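Local atomic coordinates of 177aa long conserved hypothetical protein (ST1454) (Sulfolobus tokodaii, PDB entry 1WOZ), a protein that probably transfers the adenosyl group of ATP to cob(I)alamin, as a PduO-type corrinoid adenosyltransferase. Residues E33-I38 / V59-I64. Sequence-based numbering, arbitrary orientation.
Sequences ELNSFI and VELFEI
Two consecutive helices of the cobalamin adenosyltransferase helical bundle, 23-44 and 48-69, pack here through L34, N35 and I38 against L61 and F62. Their local axes run antiparallel (174°) with a closest approach of 10.2 Å, and the CA atoms of N35 and L61 lie 6.9 Å apart. L61 points its CD1 methyl toward helix 23-44, where three side chains converge on it. The CD1 methyl of I38 meets L61 CD1 tip to tip at 3.8 Å, whereas L34 crosses the L61 side chain nearly perpendicularly, its CG 4.0 Å from L61 CD1. N35 slides past L61 in the opposite sense, and N35 OD1 comes to 3.7 Å from L61 CD1, a van der Waals contact. With CG anti to the backbone N (chi1 -150°), the N35 amide extends across the interface, placing ND2 3.0 Å from F62 CE1, a close contact but not a hydrogen bond. The approach to this ring is oblique, with amide and ring planes 63° apart. An alanine at N35 would be likely to leave F62 CE1 without its amide neighbour and open a gap beside L61 CD1. L34 also packs on helices 109-134 and 140-163, while F62 meets the ring of Y171 from the second subunit. A bound polypropylene-glycol-like molecule (POG) touches N35 and F62, and N35 and L61 belong to its pocket; this antiparallel helix pair thus joins the apolar bundle interior to a ligand pocket near the subunit interface.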
ATOM      1  N   GLU A  33       2.518  -8.753  -2.742  1.00 16.77           N
ATOM      2  CA  GLU A  33       1.867  -7.478  -2.453  1.00 15.92           C
ATOM      3  C   GLU A  33       1.324  -6.894  -3.763  1.00 16.30           C
ATOM      4  O   GLU A  33       0.180  -6.450  -3.838  1.00 16.17           O
ATOM      5  CB  GLU A  33       2.851  -6.507  -1.771  1.00 13.44           C
ATOM      6  CG  GLU A  33       2.164  -5.187  -1.380  1.00 15.99           C
ATOM      7  CD  GLU A  33       3.060  -4.202  -0.627  1.00 18.25           C
ATOM      8  OE1 GLU A  33       4.202  -4.549  -0.279  1.00 19.63           O
ATOM      9  OE2 GLU A  33       2.602  -3.066  -0.365  1.00 19.31           O
ATOM     10  N   LEU A  34       2.138  -6.894  -4.812  1.00 14.45           N
ATOM     11  CA  LEU A  34       1.661  -6.395  -6.105  1.00 16.53           C
ATOM     12  C   LEU A  34       0.455  -7.224  -6.593  1.00 15.73           C
ATOM     13  O   LEU A  34      -0.566  -6.678  -7.025  1.00 14.12           O
ATOM     14  CB  LEU A  34       2.793  -6.457  -7.146  1.00 13.52           C
ATOM     15  CG  LEU A  34       2.382  -6.210  -8.615  1.00 17.24           C
ATOM     16  CD1 LEU A  34       1.783  -4.802  -8.782  1.00 14.18           C
ATOM     17  CD2 LEU A  34       3.624  -6.342  -9.524  1.00 17.07           C
ATOM     18  N   ASN A  35       0.568  -8.544  -6.496  1.00 15.09           N
ATOM     19  CA  ASN A  35      -0.498  -9.438  -6.943  1.00 16.21           C
ATOM     20  C   ASN A  35      -1.810  -9.149  -6.194  1.00 15.49           C
ATOM     21  O   ASN A  35      -2.906  -9.214  -6.770  1.00 14.18           O
ATOM     22  CB  ASN A  35      -0.048 -10.902  -6.717  1.00 16.76           C
ATOM     23  CG  ASN A  35      -0.657 -11.875  -7.726  1.00 19.28           C
ATOM     24  OD1 ASN A  35      -1.274 -11.475  -8.710  1.00 18.55           O
ATOM     25  ND2 ASN A  35      -0.475 -13.162  -7.477  1.00 20.38           N
ATOM     26  N   SER A  36      -1.698  -8.829  -4.903  1.00 14.16           N
ATOM     27  CA  SER A  36      -2.879  -8.547  -4.092  1.00 15.35           C
ATOM     28  C   SER A  36      -3.506  -7.220  -4.513  1.00 14.93           C
ATOM     29  O   SER A  36      -4.738  -7.125  -4.613  1.00 15.41           O
ATOM     30  CB  SER A  36      -2.516  -8.556  -2.603  1.00 16.15           C
ATOM     31  OG  SER A  36      -2.029  -9.856  -2.233  1.00 18.43           O
ATOM     32  N   PHE A  37      -2.691  -6.191  -4.770  1.00 15.77           N
ATOM     33  CA  PHE A  37      -3.285  -4.933  -5.263  1.00 16.37           C
ATOM     34  C   PHE A  37      -3.965  -5.173  -6.628  1.00 16.59           C
ATOM     35  O   PHE A  37      -5.018  -4.587  -6.932  1.00 14.37           O
ATOM     36  CB  PHE A  37      -2.223  -3.822  -5.385  1.00 14.79           C
ATOM     37  CG  PHE A  37      -1.980  -3.067  -4.087  1.00 15.89           C
ATOM     38  CD1 PHE A  37      -2.876  -2.093  -3.653  1.00 16.99           C
ATOM     39  CD2 PHE A  37      -0.889  -3.383  -3.275  1.00 15.00           C
ATOM     40  CE1 PHE A  37      -2.693  -1.439  -2.416  1.00 15.99           C
ATOM     41  CE2 PHE A  37      -0.689  -2.751  -2.034  1.00 16.92           C
ATOM     42  CZ  PHE A  37      -1.596  -1.771  -1.596  1.00 17.67           C
ATOM     43  N   ILE A  38      -3.374  -6.023  -7.462  1.00 16.20           N
ATOM     44  CA  ILE A  38      -4.006  -6.302  -8.753  1.00 15.97           C
ATOM     45  C   ILE A  38      -5.368  -6.973  -8.518  1.00 17.42           C
ATOM     46  O   ILE A  38      -6.352  -6.643  -9.179  1.00 15.68           O
ATOM     47  CB  ILE A  38      -3.121  -7.201  -9.644  1.00 18.19           C
ATOM     48  CG1 ILE A  38      -1.973  -6.364 -10.218  1.00 17.02           C
ATOM     49  CG2 ILE A  38      -3.945  -7.763 -10.818  1.00 17.77           C
ATOM     50  CD1 ILE A  38      -0.837  -7.179 -10.862  1.00 17.31           C
ATOM     51  N   VAL A  59      -1.615 -14.685 -12.805  1.00 18.40           N
ATOM     52  CA  VAL A  59      -1.087 -16.027 -13.021  1.00 19.09           C
ATOM     53  C   VAL A  59       0.410 -15.899 -13.341  1.00 19.77           C
ATOM     54  O   VAL A  59       1.239 -16.637 -12.786  1.00 20.23           O
ATOM     55  CB  VAL A  59      -1.809 -16.703 -14.206  1.00 19.49           C
ATOM     56  CG1 VAL A  59      -1.059 -17.981 -14.615  1.00 20.01           C
ATOM     57  CG2 VAL A  59      -3.269 -16.997 -13.818  1.00 20.32           C
ATOM     58  N   GLU A  60       0.755 -14.957 -14.224  1.00 19.34           N
ATOM     59  CA  GLU A  60       2.155 -14.772 -14.617  1.00 18.90           C
ATOM     60  C   GLU A  60       3.046 -14.291 -13.478  1.00 19.32           C
ATOM     61  O   GLU A  60       4.252 -14.582 -13.474  1.00 19.38           O
ATOM     62  CB  GLU A  60       2.254 -13.877 -15.873  1.00 19.00           C
ATOM     63  CG  GLU A  60       1.500 -14.515 -17.047  1.00 19.98           C
ATOM     64  CD  GLU A  60       1.542 -13.736 -18.363  1.00 22.63           C
ATOM     65  OE1 GLU A  60       1.962 -12.553 -18.406  1.00 19.94           O
ATOM     66  OE2 GLU A  60       1.133 -14.337 -19.371  1.00 21.19           O
ATOM     67  N   LEU A  61       2.473 -13.589 -12.496  1.00 17.71           N
ATOM     68  CA  LEU A  61       3.278 -13.190 -11.340  1.00 17.07           C
ATOM     69  C   LEU A  61       3.625 -14.472 -10.566  1.00 19.11           C
ATOM     70  O   LEU A  61       4.704 -14.579  -9.972  1.00 17.18           O
ATOM     71  CB  LEU A  61       2.527 -12.203 -10.419  1.00 17.05           C
ATOM     72  CG  LEU A  61       2.347 -10.807 -11.047  1.00 18.12           C
ATOM     73  CD1 LEU A  61       1.724  -9.858 -10.036  1.00 16.10           C
ATOM     74  CD2 LEU A  61       3.716 -10.251 -11.492  1.00 18.42           C
ATOM     75  N   PHE A  62       2.714 -15.447 -10.549  1.00 19.25           N
ATOM     76  CA  PHE A  62       3.046 -16.710  -9.869  1.00 20.65           C
ATOM     77  C   PHE A  62       4.132 -17.417 -10.686  1.00 20.41           C
ATOM     78  O   PHE A  62       5.033 -18.035 -10.131  1.00 20.82           O
ATOM     79  CB  PHE A  62       1.822 -17.625  -9.730  1.00 19.77           C
ATOM     80  CG  PHE A  62       1.019 -17.366  -8.485  1.00 21.57           C
ATOM     81  CD1 PHE A  62      -0.018 -16.444  -8.481  1.00 20.42           C
ATOM     82  CD2 PHE A  62       1.339 -18.020  -7.291  1.00 21.15           C
ATOM     83  CE1 PHE A  62      -0.728 -16.168  -7.302  1.00 19.33           C
ATOM     84  CE2 PHE A  62       0.628 -17.745  -6.115  1.00 22.09           C
ATOM     85  CZ  PHE A  62      -0.408 -16.812  -6.134  1.00 20.91           C
ATOM     86  N   GLU A  63       4.056 -17.331 -12.014  1.00 20.76           N
ATOM     87  CA  GLU A  63       5.098 -17.959 -12.824  1.00 20.68           C
ATOM     88  C   GLU A  63       6.450 -17.283 -12.588  1.00 21.46           C
ATOM     89  O   GLU A  63       7.505 -17.947 -12.551  1.00 21.13           O
ATOM     90  CB  GLU A  63       4.713 -17.915 -14.304  1.00 22.06           C
ATOM     91  CG  GLU A  63       3.498 -18.784 -14.596  1.00 24.74           C
ATOM     92  CD  GLU A  63       3.174 -18.908 -16.078  1.00 28.69           C
ATOM     93  OE1 GLU A  63       2.576 -19.931 -16.453  1.00 33.09           O
ATOM     94  OE2 GLU A  63       3.485 -17.991 -16.863  1.00 32.29           O
ATOM     95  N   ILE A  64       6.425 -15.964 -12.413  1.00 19.63           N
ATOM     96  CA  ILE A  64       7.650 -15.221 -12.139  1.00 18.62           C
ATOM     97  C   ILE A  64       8.216 -15.701 -10.809  1.00 19.67           C
ATOM     98  O   ILE A  64       9.430 -15.885 -10.663  1.00 18.52           O
ATOM     99  CB  ILE A  64       7.373 -13.672 -12.078  1.00 20.26           C
ATOM    100  CG1 ILE A  64       7.118 -13.160 -13.490  1.00 21.36           C
ATOM    101  CG2 ILE A  64       8.503 -12.952 -11.338  1.00 20.29           C
ATOM    102  CD1 ILE A  64       6.793 -11.675 -13.578  1.00 22.82           C
TER